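Local coordinates for conserved protein (Methanothermobacter thermautotrophicus, PDB 2WNY) that is of unknown function but probably binds RNA, and is linked to the archaeal exosome superoperon, at residues M7-S12 / K121-P126; E40-E45 / I52-G57; N92-L97 / H117-V122. The protein carries 1 engineered substitution. One frame throughout, in Å; residues are numbered along the deposited sequence.

All three interactions belong to one antiparallel sheet, but they lie at different depths in it. Interaction 3 is the most central: it joins strands 92-98 and 115-122 through a regular ladder, with a buried aliphatic face and an aromatic and basic one. Interaction 1 uses the far end of the same strand 115-122, sharing Lys121 and Val122, and pairs it with the start of strand 8-17; there the ladder is irregular, and a carboxylate and a water take over part of the bonding. Interaction 2 is the hairpin at the sheet's margin, where charged side chains on strand 40-45 meet the better-buried strand 51-59, which in turn borders strand 8-17.

Interaction 1 of 3, residues M7-S12 / K121-P126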
ATOM      1  N   MET A   7      -3.650   9.104 -12.200  1.00 33.08           N
ATOM      2  CA  MET A   7      -2.760   7.942 -11.946  1.00 35.85           C
ATOM      3  C   MET A   7      -3.405   6.944 -10.998  1.00 32.74           C
ATOM      4  O   MET A   7      -3.550   5.761 -11.340  1.00 36.12           O
ATOM      5  CB  MET A   7      -1.388   8.344 -11.389  1.00 34.90           C
ATOM      6  CG  MET A   7      -0.614   9.303 -12.262  1.00 42.48           C
ATOM      7  SD  MET A   7       1.119   9.335 -11.731  1.00 50.38           S
ATOM      8  CE  MET A   7       1.765  10.503 -12.937  1.00 57.44           C
ATOM      9  N   ILE A   8      -3.759   7.422  -9.807  1.00 31.21           N
ATOM     10  CA  ILE A   8      -4.468   6.610  -8.826  1.00 28.92           C
ATOM     11  C   ILE A   8      -5.588   7.449  -8.202  1.00 28.63           C
ATOM     12  O   ILE A   8      -5.469   8.674  -8.042  1.00 27.32           O
ATOM     13  CB  ILE A   8      -3.521   6.010  -7.726  1.00 30.32           C
ATOM     14  CG1 ILE A   8      -2.836   7.123  -6.913  1.00 29.71           C
ATOM     15  CG2 ILE A   8      -2.507   5.089  -8.345  1.00 32.49           C
ATOM     16  CD1 ILE A   8      -2.050   6.626  -5.708  1.00 36.96           C
ATOM     17  N   HIS A   9      -6.698   6.797  -7.890  1.00 27.80           N
ATOM     18  CA  HIS A   9      -7.864   7.511  -7.344  1.00 28.07           C
ATOM     19  C   HIS A   9      -7.747   7.676  -5.841  1.00 27.14           C
ATOM     20  O   HIS A   9      -8.029   8.739  -5.265  1.00 27.21           O
ATOM     21  CB  HIS A   9      -9.131   6.749  -7.711  1.00 28.14           C
ATOM     22  CG  HIS A   9      -9.455   6.813  -9.168  1.00 30.67           C
ATOM     23  ND1 HIS A   9      -9.683   8.004  -9.821  1.00 31.29           N
ATOM     24  CD2 HIS A   9      -9.603   5.839 -10.095  1.00 34.86           C
ATOM     25  CE1 HIS A   9      -9.948   7.763 -11.094  1.00 40.52           C
ATOM     26  NE2 HIS A   9      -9.916   6.456 -11.283  1.00 43.11           N
ATOM     27  N   ASN A  10      -7.319   6.597  -5.203  1.00 25.67           N
ATOM     28  CA  ASN A  10      -7.214   6.562  -3.753  1.00 27.61           C
ATOM     29  C   ASN A  10      -6.343   5.367  -3.358  1.00 27.14           C
ATOM     30  O   ASN A  10      -6.052   4.496  -4.199  1.00 28.56           O
ATOM     31  CB  ASN A  10      -8.614   6.492  -3.128  1.00 30.04           C
ATOM     32  CG  ASN A  10      -9.337   5.182  -3.435  1.00 33.66           C
ATOM     33  OD1 ASN A  10      -8.880   4.114  -3.044  1.00 33.19           O
ATOM     34  ND2 ASN A  10     -10.466   5.266  -4.128  1.00 32.69           N
ATOM     35  N   ILE A  11      -5.921   5.333  -2.098  1.00 25.51           N
ATOM     36  CA  ILE A  11      -5.207   4.169  -1.559  1.00 28.06           C
ATOM     37  C   ILE A  11      -5.873   3.794  -0.244  1.00 29.42           C
ATOM     38  O   ILE A  11      -6.040   4.664   0.638  1.00 31.19           O
ATOM     39  CB  ILE A  11      -3.729   4.483  -1.236  1.00 24.37           C
ATOM     40  CG1 ILE A  11      -3.015   5.063  -2.456  1.00 25.56           C
ATOM     41  CG2 ILE A  11      -3.010   3.207  -0.754  1.00 28.54           C
ATOM     42  CD1 ILE A  11      -1.530   5.290  -2.257  1.00 27.06           C
ATOM     43  N   SER A  12      -6.283   2.534  -0.132  1.00 28.44           N
ATOM     44  CA  SER A  12      -6.718   1.982   1.144  1.00 31.09           C
ATOM     45  C   SER A  12      -5.484   1.298   1.735  1.00 29.59           C
ATOM     46  O   SER A  12      -4.700   0.685   0.992  1.00 30.00           O
ATOM     47  CB  SER A  12      -7.834   0.958   0.964  1.00 33.34           C
ATOM     48  OG  SER A  12      -9.038   1.567   0.555  1.00 45.20           O
ATOM     49  N   LYS A 121      -6.336   1.984  -5.829  1.00 31.77           N
ATOM     50  CA  LYS A 121      -7.299   2.168  -6.923  1.00 31.93           C
ATOM     51  C   LYS A 121      -6.659   2.936  -8.090  1.00 31.61           C
ATOM     52  O   LYS A 121      -6.554   4.166  -8.079  1.00 30.11           O
ATOM     53  CB  LYS A 121      -8.598   2.842  -6.451  1.00 34.25           C
ATOM     54  CG  LYS A 121      -9.754   2.753  -7.489  1.00 36.57           C
ATOM     55  CD  LYS A 121     -11.039   3.318  -6.922  1.00 46.50           C
ATOM     56  CE  LYS A 121     -12.127   3.386  -7.982  1.00 55.41           C
ATOM     57  NZ  LYS A 121     -13.338   4.034  -7.425  1.00 61.64           N
ATOM     58  N   VAL A 122      -6.253   2.183  -9.102  1.00 31.30           N
ATOM     59  CA  VAL A 122      -5.568   2.722 -10.253  1.00 31.62           C
ATOM     60  C   VAL A 122      -6.564   3.402 -11.185  1.00 34.64           C
ATOM     61  O   VAL A 122      -7.634   2.854 -11.474  1.00 35.38           O
ATOM     62  CB  VAL A 122      -4.776   1.616 -10.988  1.00 34.01           C
ATOM     63  CG1 VAL A 122      -4.137   2.136 -12.292  1.00 34.55           C
ATOM     64  CG2 VAL A 122      -3.720   1.017 -10.044  1.00 28.89           C
ATOM     65  N   GLU A 123      -6.221   4.613 -11.617  1.00 34.14           N
ATOM     66  CA  GLU A 123      -6.991   5.300 -12.657  1.00 38.25           C
ATOM     67  C   GLU A 123      -7.011   4.418 -13.889  1.00 39.74           C
ATOM     68  O   GLU A 123      -5.954   4.120 -14.474  1.00 40.38           O
ATOM     69  CB  GLU A 123      -6.378   6.659 -12.987  1.00 37.66           C
ATOM     70  CG  GLU A 123      -7.215   7.511 -13.926  1.00 41.41           C
ATOM     71  CD  GLU A 123      -6.496   8.793 -14.335  1.00 44.93           C
ATOM     72  OE1 GLU A 123      -5.242   8.816 -14.378  1.00 42.56           O
ATOM     73  OE2 GLU A 123      -7.192   9.786 -14.616  1.00 41.53           O
ATOM     74  N   ALA A 124      -8.208   3.968 -14.261  1.00 41.92           N
ATOM     75  CA  ALA A 124      -8.369   3.032 -15.361  1.00 42.06           C
ATOM     76  C   ALA A 124      -9.795   3.067 -15.899  1.00 45.29           C
ATOM     77  O   ALA A 124     -10.767   2.913 -15.161  1.00 45.11           O
ATOM     78  CB  ALA A 124      -7.991   1.623 -14.914  1.00 42.64           C
ATOM     79  N   TYR A 125      -9.918   3.302 -17.194  1.00 46.19           N
ATOM     80  CA  TYR A 125     -11.212   3.224 -17.831  1.00 50.13           C
ATOM     81  C   TYR A 125     -11.067   2.540 -19.175  1.00 52.80           C
ATOM     82  O   TYR A 125     -10.291   3.011 -20.015  1.00 52.67           O
ATOM     83  CB  TYR A 125     -11.862   4.599 -17.998  1.00 48.73           C
ATOM     84  CG  TYR A 125     -13.268   4.476 -18.532  1.00 54.84           C
ATOM     85  CD1 TYR A 125     -14.353   4.321 -17.668  1.00 56.38           C
ATOM     86  CD2 TYR A 125     -13.512   4.477 -19.909  1.00 58.31           C
ATOM     87  CE1 TYR A 125     -15.640   4.191 -18.156  1.00 59.08           C
ATOM     88  CE2 TYR A 125     -14.801   4.350 -20.413  1.00 66.75           C
ATOM     89  CZ  TYR A 125     -15.861   4.209 -19.535  1.00 68.74           C
ATOM     90  OH  TYR A 125     -17.130   4.088 -20.047  1.00 71.94           O
ATOM     91  N   PRO A 126     -11.796   1.421 -19.377  1.00 55.31           N
ATOM     92  CA  PRO A 126     -12.681   0.785 -18.384  1.00 56.59           C
ATOM     93  C   PRO A 126     -11.911   0.288 -17.154  1.00 55.42           C
ATOM     94  O   PRO A 126     -10.709  -0.011 -17.249  1.00 54.18           O
ATOM     95  CB  PRO A 126     -13.279  -0.403 -19.152  1.00 59.82           C
ATOM     96  CG  PRO A 126     -13.100  -0.059 -20.596  1.00 61.71           C
ATOM     97  CD  PRO A 126     -11.815   0.699 -20.662  1.00 59.24           C
TER
HETATM   98  O   HOH W   1      -3.349   4.926 -13.868  1.00 16.56           O
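Met7 O is gripped by two donors, the backbone N of Glu123 at 2.9 Å and a water at 2.7 Å. The same water also donates to Glu123 O, so it closes a small ring between the two segments. Glu123 bonds back to Met7 with its side chain: OE1 lies 2.7 Å from Met7 N, which meets the oxygen from above the carboxylate plane rather than within it. An extended chain, CG opposite the backbone N (chi1 -173°), carries the carboxylate back across the gap to Met7; OE2 has a further, weak bond from Asp6 N. Beyond this clamp the strands pair. Ile8 faces Val122 as a non-hydrogen-bonded antiparallel pair, and then Lys121 stands against two residues: its O accepts His9 N at 2.6 Å, nearly straight at 169°, while its N donates to Asn10 O at 3.0 Å. This two-against-one pattern, with the chain turning a corner at His9, is consistent with a beta bulge. The His9 ring leans over Glu123, whose CB lies over one ring face, with NE2 3.4 Å from Glu123 CA; ring and carboxylate planes are 80° apart. On the Asn10 side, the aliphatic chain of Lys121 runs past the amide, CD 3.5 Å from Asn10 ND2. The opposite face of the pair turns inward: Ile8 rests on Leu65 and Met69 of helix 62-76, Val122 on Ile136 of helix 129-139, and Asn135 of that last helix donates to Glu123 O.

Interaction 2 of 3, residues E40-E45 / I52-G57; sequences ERESAE and ITVLRG
Ala44 CB rests against two branched side chains of the facing strand, 3.8 Å from Val54 CG2 and 3.9 Å from Ile52 CG1, and here the contact is tight and apolar. Ile52 has its CG1 branch between backbone N and carbonyl carbon (chi1 57°), which aims CD1 along the neighbouring strand to the backbone of Glu45. Beside these groups, Val54 N donates to Glu42 O at 2.6 Å. The backbones pair regularly, with Glu40-Arg56, Glu42-Val54 and Ala44-Ile52 as hydrogen-bonded pairs and Arg41-Leu55 and Ser43-Thr53 as non-hydrogen-bonded ones. This is a beta hairpin, and strand 40-45 is an outermost strand of the chain's antiparallel sheet; strand 51-59 is the inner partner, bonded on its other edge to Tyr13, Leu15 and Val17 of strand 8-17. Ile52, Val54 and Leu55 of the inner strand are buried, Leu55 under Val26 and Ile27 of helix 23-30, whereas residues 40-45 are mostly exposed, as is Arg56. Further along the face of Ala44, Ile52 and Val54, toward solvent, the contact turns ionic. Glu42, its chain extended beyond CG, lies alongside Val54 and sets OE1 at the edge of the Arg56 guanidinium, 2.7 Å from NE, with a weak second bond from NH2 at 3.1 Å. One oxygen thus serves both nitrogens, and because carboxylate and guanidinium planes stand 89° apart the salt bridge is not a parallel two-oxygen pairing. On Leu55's face, Leu55 CD2 sits over the Arg41 guanidinium, whose NH2 salt-bridges Glu23; a second conformer makes Arg41's position less certain.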
ATOM      1  N   GLU A  40      -7.238   5.006  11.306  1.00 25.86           N
ATOM      2  CA  GLU A  40      -8.247   4.696  12.311  1.00 31.46           C
ATOM      3  C   GLU A  40      -7.769   3.428  12.995  1.00 29.51           C
ATOM      4  O   GLU A  40      -7.048   2.629  12.389  1.00 26.96           O
ATOM      5  CB  GLU A  40      -9.625   4.476  11.674  1.00 33.90           C
ATOM      6  CG  GLU A  40     -10.580   5.623  11.922  1.00 49.51           C
ATOM      7  CD  GLU A  40     -11.383   5.983  10.698  1.00 70.90           C
ATOM      8  OE1 GLU A  40     -12.618   5.778  10.722  1.00 76.29           O
ATOM      9  OE2 GLU A  40     -10.774   6.460   9.710  1.00 76.51           O
ATOM     10  N   ARG A  41      -8.168   3.264  14.252  0.50 31.61           N
ATOM     11  CA  ARG A  41      -7.778   2.114  15.043  0.50 33.44           C
ATOM     12  C   ARG A  41      -8.976   1.204  15.212  0.50 34.79           C
ATOM     13  O   ARG A  41     -10.101   1.675  15.394  0.50 38.11           O
ATOM     14  CB  ARG A  41      -7.319   2.555  16.431  0.50 35.15           C
ATOM     15  CG  ARG A  41      -6.355   3.707  16.421  0.50 37.21           C
ATOM     16  CD  ARG A  41      -5.782   3.971  17.802  0.50 35.22           C
ATOM     17  NE  ARG A  41      -4.387   4.357  17.655  0.50 40.35           N
ATOM     18  CZ  ARG A  41      -3.984   5.386  16.916  0.50 39.83           C
ATOM     19  NH1 ARG A  41      -4.875   6.133  16.280  0.50 45.45           N
ATOM     20  NH2 ARG A  41      -2.697   5.670  16.818  0.50 29.26           N
ATOM     21  N   GLU A  42      -8.745  -0.102  15.167  1.00 33.46           N
ATOM     22  CA  GLU A  42      -9.808  -1.025  15.542  1.00 38.00           C
ATOM     23  C   GLU A  42      -9.193  -2.286  16.105  1.00 37.07           C
ATOM     24  O   GLU A  42      -8.169  -2.758  15.601  1.00 33.99           O
ATOM     25  CB  GLU A  42     -10.778  -1.282  14.368  1.00 39.90           C
ATOM     26  CG  GLU A  42     -10.638  -2.630  13.667  1.00 49.80           C
ATOM     27  CD  GLU A  42     -11.493  -2.736  12.415  1.00 67.79           C
ATOM     28  OE1 GLU A  42     -10.931  -3.030  11.333  1.00 71.54           O
ATOM     29  OE2 GLU A  42     -12.720  -2.526  12.512  1.00 71.54           O
ATOM     30  N   SER A  43      -9.822  -2.833  17.140  0.50 38.50           N
ATOM     31  CA  SER A  43      -9.351  -4.054  17.757  0.50 38.63           C
ATOM     32  C   SER A  43      -9.783  -5.235  16.882  0.50 39.13           C
ATOM     33  O   SER A  43     -10.900  -5.242  16.360  0.50 41.17           O
ATOM     34  CB  SER A  43      -9.920  -4.164  19.175  0.50 40.24           C
ATOM     35  OG  SER A  43      -9.595  -5.401  19.766  0.50 44.55           O
ATOM     36  N   ALA A  44      -8.889  -6.207  16.697  1.00 36.20           N
ATOM     37  CA  ALA A  44      -9.191  -7.402  15.893  1.00 36.00           C
ATOM     38  C   ALA A  44      -8.331  -8.557  16.367  1.00 33.78           C
ATOM     39  O   ALA A  44      -7.656  -8.454  17.390  1.00 31.48           O
ATOM     40  CB  ALA A  44      -8.978  -7.144  14.384  1.00 33.70           C
ATOM     41  N   GLU A  45      -8.372  -9.666  15.630  1.00 33.82           N
ATOM     42  CA  GLU A  45      -7.452 -10.778  15.864  1.00 34.60           C
ATOM     43  C   GLU A  45      -6.668 -10.979  14.592  1.00 33.38           C
ATOM     44  O   GLU A  45      -7.214 -10.891  13.483  1.00 35.79           O
ATOM     45  CB  GLU A  45      -8.206 -12.053  16.240  1.00 36.48           C
ATOM     46  CG  GLU A  45      -8.837 -12.008  17.615  1.00 43.32           C
ATOM     47  CD  GLU A  45      -9.587 -13.281  17.944  1.00 52.16           C
ATOM     48  OE1 GLU A  45     -10.226 -13.835  17.030  1.00 47.52           O
ATOM     49  OE2 GLU A  45      -9.514 -13.738  19.111  1.00 59.75           O
ATOM     50  N   ILE A  52      -4.920  -7.884  17.994  1.00 30.32           N
ATOM     51  CA  ILE A  52      -4.177  -6.822  17.324  1.00 26.42           C
ATOM     52  C   ILE A  52      -5.003  -5.551  17.337  1.00 27.72           C
ATOM     53  O   ILE A  52      -6.233  -5.581  17.535  1.00 28.24           O
ATOM     54  CB  ILE A  52      -3.861  -7.167  15.858  1.00 25.46           C
ATOM     55  CG1 ILE A  52      -5.156  -7.471  15.076  1.00 29.05           C
ATOM     56  CG2 ILE A  52      -2.875  -8.347  15.784  1.00 21.95           C
ATOM     57  CD1 ILE A  52      -4.961  -7.677  13.556  1.00 22.47           C
ATOM     58  N   THR A  53      -4.316  -4.432  17.162  1.00 26.45           N
ATOM     59  CA  THR A  53      -4.971  -3.240  16.698  1.00 28.14           C
ATOM     60  C   THR A  53      -4.754  -3.245  15.203  1.00 27.56           C
ATOM     61  O   THR A  53      -3.636  -3.423  14.736  1.00 26.09           O
ATOM     62  CB  THR A  53      -4.354  -1.964  17.287  1.00 26.97           C
ATOM     63  OG1 THR A  53      -4.529  -1.984  18.696  1.00 29.71           O
ATOM     64  CG2 THR A  53      -5.080  -0.734  16.746  1.00 21.19           C
ATOM     65  N   VAL A  54      -5.835  -3.076  14.453  1.00 28.09           N
ATOM     66  CA  VAL A  54      -5.701  -2.838  13.012  1.00 26.33           C
ATOM     67  C   VAL A  54      -5.661  -1.336  12.798  1.00 25.72           C
ATOM     68  O   VAL A  54      -6.519  -0.613  13.312  1.00 25.53           O
ATOM     69  CB  VAL A  54      -6.886  -3.462  12.217  1.00 31.67           C
ATOM     70  CG1 VAL A  54      -6.928  -2.931  10.790  1.00 28.44           C
ATOM     71  CG2 VAL A  54      -6.753  -4.959  12.206  1.00 29.20           C
ATOM     72  N   LEU A  55      -4.652  -0.877  12.064  1.00 22.18           N
ATOM     73  CA  LEU A  55      -4.573   0.515  11.632  1.00 26.41           C
ATOM     74  C   LEU A  55      -4.990   0.568  10.178  1.00 24.70           C
ATOM     75  O   LEU A  55      -4.322  -0.012   9.326  1.00 28.26           O
ATOM     76  CB  LEU A  55      -3.135   1.043  11.784  1.00 22.82           C
ATOM     77  CG  LEU A  55      -2.598   0.938  13.220  1.00 26.09           C
ATOM     78  CD1 LEU A  55      -1.061   1.166  13.228  1.00 19.11           C
ATOM     79  CD2 LEU A  55      -3.305   1.923  14.169  1.00 26.49           C
ATOM     80  N   ARG A  56      -6.100   1.241   9.913  1.00 27.88           N
ATOM     81  CA  ARG A  56      -6.688   1.327   8.583  1.00 29.65           C
ATOM     82  C   ARG A  56      -6.916   2.777   8.144  1.00 30.03           C
ATOM     83  O   ARG A  56      -7.140   3.665   8.964  1.00 28.82           O
ATOM     84  CB  ARG A  56      -8.059   0.660   8.595  1.00 34.48           C
ATOM     85  CG  ARG A  56      -8.091  -0.806   8.371  1.00 40.26           C
ATOM     86  CD  ARG A  56      -9.563  -1.253   8.269  1.00 57.58           C
ATOM     87  NE  ARG A  56      -9.802  -2.543   8.918  1.00 70.04           N
ATOM     88  CZ  ARG A  56      -9.855  -3.720   8.296  1.00 72.90           C
ATOM     89  NH1 ARG A  56      -9.689  -3.800   6.978  1.00 77.16           N
ATOM     90  NH2 ARG A  56     -10.072  -4.824   9.000  1.00 66.18           N
ATOM     91  N   GLY A  57      -6.913   3.001   6.837  1.00 29.65           N
ATOM     92  CA  GLY A  57      -7.267   4.305   6.301  1.00 29.91           C
ATOM     93  C   GLY A  57      -7.600   4.170   4.837  1.00 33.94           C
ATOM     94  O   GLY A  57      -7.258   3.166   4.185  1.00 31.56           O
TER

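Interaction 3 of 3, residues N92-L97 / H117-V122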
ATOM      1  N   ASN A  92      -7.812  -2.437  -9.441  1.00 45.12           N
ATOM      2  CA  ASN A  92      -7.004  -2.275  -8.224  1.00 40.99           C
ATOM      3  C   ASN A  92      -5.651  -2.966  -8.285  1.00 39.33           C
ATOM      4  O   ASN A  92      -5.502  -4.027  -8.896  1.00 41.05           O
ATOM      5  CB  ASN A  92      -7.786  -2.755  -6.995  1.00 40.40           C
ATOM      6  CG  ASN A  92      -9.110  -2.018  -6.818  1.00 46.42           C
ATOM      7  OD1 ASN A  92     -10.185  -2.623  -6.848  1.00 43.87           O
ATOM      8  ND2 ASN A  92      -9.036  -0.704  -6.650  1.00 42.03           N
ATOM      9  N   LEU A  93      -4.665  -2.361  -7.639  1.00 36.48           N
ATOM     10  CA  LEU A  93      -3.360  -2.980  -7.466  1.00 34.81           C
ATOM     11  C   LEU A  93      -3.184  -3.262  -5.986  1.00 34.59           C
ATOM     12  O   LEU A  93      -3.198  -2.331  -5.163  1.00 31.64           O
ATOM     13  CB  LEU A  93      -2.237  -2.052  -7.953  1.00 34.55           C
ATOM     14  CG  LEU A  93      -0.786  -2.389  -7.557  1.00 34.98           C
ATOM     15  CD1 LEU A  93      -0.355  -3.778  -8.066  1.00 32.06           C
ATOM     16  CD2 LEU A  93       0.175  -1.328  -8.073  1.00 36.00           C
ATOM     17  N   PHE A  94      -3.005  -4.539  -5.648  1.00 34.25           N
ATOM     18  CA  PHE A  94      -2.785  -4.926  -4.254  1.00 35.30           C
ATOM     19  C   PHE A  94      -1.314  -5.159  -4.011  1.00 36.36           C
ATOM     20  O   PHE A  94      -0.695  -6.047  -4.622  1.00 38.02           O
ATOM     21  CB  PHE A  94      -3.545  -6.193  -3.917  1.00 35.90           C
ATOM     22  CG  PHE A  94      -5.021  -6.008  -3.843  1.00 39.67           C
ATOM     23  CD1 PHE A  94      -5.646  -5.793  -2.617  1.00 37.87           C
ATOM     24  CD2 PHE A  94      -5.801  -6.064  -4.993  1.00 33.54           C
ATOM     25  CE1 PHE A  94      -7.032  -5.634  -2.542  1.00 40.88           C
ATOM     26  CE2 PHE A  94      -7.192  -5.912  -4.924  1.00 42.00           C
ATOM     27  CZ  PHE A  94      -7.805  -5.702  -3.702  1.00 40.75           C
ATOM     28  N   LEU A  95      -0.762  -4.358  -3.111  1.00 34.08           N
ATOM     29  CA  LEU A  95       0.665  -4.364  -2.845  1.00 34.13           C
ATOM     30  C   LEU A  95       0.898  -4.475  -1.350  1.00 32.54           C
ATOM     31  O   LEU A  95       0.387  -3.664  -0.567  1.00 32.30           O
ATOM     32  CB  LEU A  95       1.294  -3.079  -3.392  1.00 33.20           C
ATOM     33  CG  LEU A  95       2.793  -2.914  -3.171  1.00 35.96           C
ATOM     34  CD1 LEU A  95       3.578  -4.064  -3.831  1.00 36.50           C
ATOM     35  CD2 LEU A  95       3.234  -1.552  -3.695  1.00 35.40           C
ATOM     36  N   ARG A  96       1.659  -5.494  -0.970  1.00 31.48           N
ATOM     37  CA  ARG A  96       2.052  -5.700   0.420  1.00 31.06           C
ATOM     38  C   ARG A  96       3.535  -5.410   0.568  1.00 30.85           C
ATOM     39  O   ARG A  96       4.357  -5.923  -0.202  1.00 32.99           O
ATOM     40  CB  ARG A  96       1.803  -7.142   0.835  1.00 29.83           C
ATOM     41  CG  ARG A  96       0.416  -7.648   0.601  1.00 32.25           C
ATOM     42  CD  ARG A  96       0.246  -9.037   1.165  1.00 42.77           C
ATOM     43  NE  ARG A  96      -1.072  -9.563   0.824  1.00 47.52           N
ATOM     44  CZ  ARG A  96      -1.620 -10.643   1.370  1.00 56.85           C
ATOM     45  NH1 ARG A  96      -0.966 -11.338   2.288  1.00 55.63           N
ATOM     46  NH2 ARG A  96      -2.830 -11.031   0.989  1.00 65.73           N
ATOM     47  N   LEU A  97       3.876  -4.632   1.585  1.00 27.71           N
ATOM     48  CA  LEU A  97       5.268  -4.259   1.827  1.00 28.85           C
ATOM     49  C   LEU A  97       5.672  -4.713   3.220  1.00 27.86           C
ATOM     50  O   LEU A  97       4.859  -4.643   4.173  1.00 26.92           O
ATOM     51  CB  LEU A  97       5.448  -2.743   1.674  1.00 26.89           C
ATOM     52  CG  LEU A  97       5.160  -2.090   0.303  1.00 32.46           C
ATOM     53  CD1 LEU A  97       5.043  -0.563   0.426  1.00 28.35           C
ATOM     54  CD2 LEU A  97       6.208  -2.456  -0.749  1.00 33.51           C
ATOM     55  N   HIS A 117      -0.512  -3.513   4.050  1.00 26.28           N
ATOM     56  CA  HIS A 117      -1.292  -3.913   2.880  1.00 28.70           C
ATOM     57  C   HIS A 117      -1.823  -2.642   2.230  1.00 28.45           C
ATOM     58  O   HIS A 117      -2.513  -1.860   2.887  1.00 26.23           O
ATOM     59  CB  HIS A 117      -2.490  -4.794   3.261  1.00 29.41           C
ATOM     60  CG  HIS A 117      -2.127  -6.129   3.846  1.00 35.71           C
ATOM     61  ND1 HIS A 117      -1.503  -6.271   5.070  1.00 45.37           N
ATOM     62  CD2 HIS A 117      -2.368  -7.390   3.402  1.00 31.54           C
ATOM     63  CE1 HIS A 117      -1.332  -7.556   5.332  1.00 32.78           C
ATOM     64  NE2 HIS A 117      -1.848  -8.255   4.337  1.00 41.74           N
ATOM     65  N   LEU A 118      -1.518  -2.449   0.957  1.00 27.26           N
ATOM     66  CA  LEU A 118      -2.113  -1.351   0.190  1.00 28.73           C
ATOM     67  C   LEU A 118      -3.074  -1.873  -0.877  1.00 29.64           C
ATOM     68  O   LEU A 118      -2.764  -2.829  -1.618  1.00 29.64           O
ATOM     69  CB  LEU A 118      -1.027  -0.503  -0.454  1.00 27.05           C
ATOM     70  CG  LEU A 118       0.149  -0.124   0.452  1.00 28.90           C
ATOM     71  CD1 LEU A 118       1.263   0.476  -0.383  1.00 32.86           C
ATOM     72  CD2 LEU A 118      -0.279   0.832   1.539  1.00 27.14           C
ATOM     73  N   LYS A 119      -4.262  -1.290  -0.911  1.00 26.59           N
ATOM     74  CA  LYS A 119      -5.188  -1.522  -2.013  1.00 29.01           C
ATOM     75  C   LYS A 119      -5.214  -0.213  -2.793  1.00 29.69           C
ATOM     76  O   LYS A 119      -5.805   0.785  -2.354  1.00 31.80           O
ATOM     77  CB  LYS A 119      -6.576  -1.906  -1.504  1.00 29.36           C
ATOM     78  CG  LYS A 119      -7.603  -2.136  -2.614  1.00 35.42           C
ATOM     79  CD  LYS A 119      -8.957  -2.585  -2.072  1.00 41.64           C
ATOM     80  CE  LYS A 119      -9.884  -1.408  -1.754  1.00 57.96           C
ATOM     81  NZ  LYS A 119     -10.199  -0.569  -2.954  1.00 60.42           N
ATOM     82  N   ILE A 120      -4.535  -0.208  -3.926  1.00 30.91           N
ATOM     83  CA  ILE A 120      -4.376   1.008  -4.716  1.00 29.38           C
ATOM     84  C   ILE A 120      -5.380   1.049  -5.891  1.00 31.94           C
ATOM     85  O   ILE A 120      -5.282   0.252  -6.839  1.00 31.38           O
ATOM     86  CB  ILE A 120      -2.931   1.145  -5.255  1.00 28.18           C
ATOM     87  CG1 ILE A 120      -1.899   1.092  -4.124  1.00 30.59           C
ATOM     88  CG2 ILE A 120      -2.777   2.488  -6.047  1.00 30.60           C
ATOM     89  CD1 ILE A 120      -0.441   0.835  -4.612  1.00 26.66           C
ATOM     90  N   LYS A 121      -6.336   1.984  -5.829  1.00 31.77           N
ATOM     91  CA  LYS A 121      -7.299   2.168  -6.923  1.00 31.93           C
ATOM     92  C   LYS A 121      -6.659   2.936  -8.090  1.00 31.61           C
ATOM     93  O   LYS A 121      -6.554   4.166  -8.079  1.00 30.11           O
ATOM     94  CB  LYS A 121      -8.598   2.842  -6.451  1.00 34.25           C
ATOM     95  CG  LYS A 121      -9.754   2.753  -7.489  1.00 36.57           C
ATOM     96  CD  LYS A 121     -11.039   3.318  -6.922  1.00 46.50           C
ATOM     97  CE  LYS A 121     -12.127   3.386  -7.982  1.00 55.41           C
ATOM     98  NZ  LYS A 121     -13.338   4.034  -7.425  1.00 61.64           N
ATOM     99  N   VAL A 122      -6.253   2.183  -9.102  1.00 31.30           N
ATOM    100  CA  VAL A 122      -5.568   2.722 -10.253  1.00 31.62           C
ATOM    101  C   VAL A 122      -6.564   3.402 -11.185  1.00 34.64           C
ATOM    102  O   VAL A 122      -7.634   2.854 -11.474  1.00 35.38           O
ATOM    103  CB  VAL A 122      -4.776   1.616 -10.988  1.00 34.01           C
ATOM    104  CG1 VAL A 122      -4.137   2.136 -12.292  1.00 34.55           C
ATOM    105  CG2 VAL A 122      -3.720   1.017 -10.044  1.00 28.89           C
TER
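Arg96 and His117 both turn CG opposite the carbonyl carbon (chi1 -54° and -65°), and the two side chains therefore run alongside each other and point the same way. The guanidinium offers one face to the imidazole, with His117 NE2 above it and shifted toward the rim; the planes are 47° apart, so the groups overlap at a tilt, and Arg96 NE comes to 3.6 Å from His117 CD2. The two strands form an antiparallel ladder inside the chain's antiparallel sheet. Leu93 N donates to Ile120 O and Ile120 N to Leu93 O, each at 2.8 Å; Leu95 and Leu118 are likewise doubly bonded, Leu118 N reaching Leu95 O at 2.7 Å. Strand 115-122 is bonded on its other edge to Ser12 and Cys14 of strand 8-17. The two faces differ sharply in chemistry. One is aliphatic: Leu93 CD2 meets Ile120 CD1 at 4.1 Å, Leu97 CD1 meets Leu118 CD1 at 4.0 Å, and Leu93 CB packs on Val122 CG2. Helix 62-76 packs on this layer, with Phe72 under Leu93, Phe76 under Leu95, and Phe68 under both Leu118 and Ile120. The other face, carrying Arg96, His117, Phe94 and Lys119, is the more accessible one; a basic and aromatic surface is consistent with the RNA-binding family, though no RNA is present here to test it. On it the lysine chain, before bending at its last two torsions, lies beside the phenyl ring, and Lys119 CG touches Phe94 CE1 at 3.5 Å.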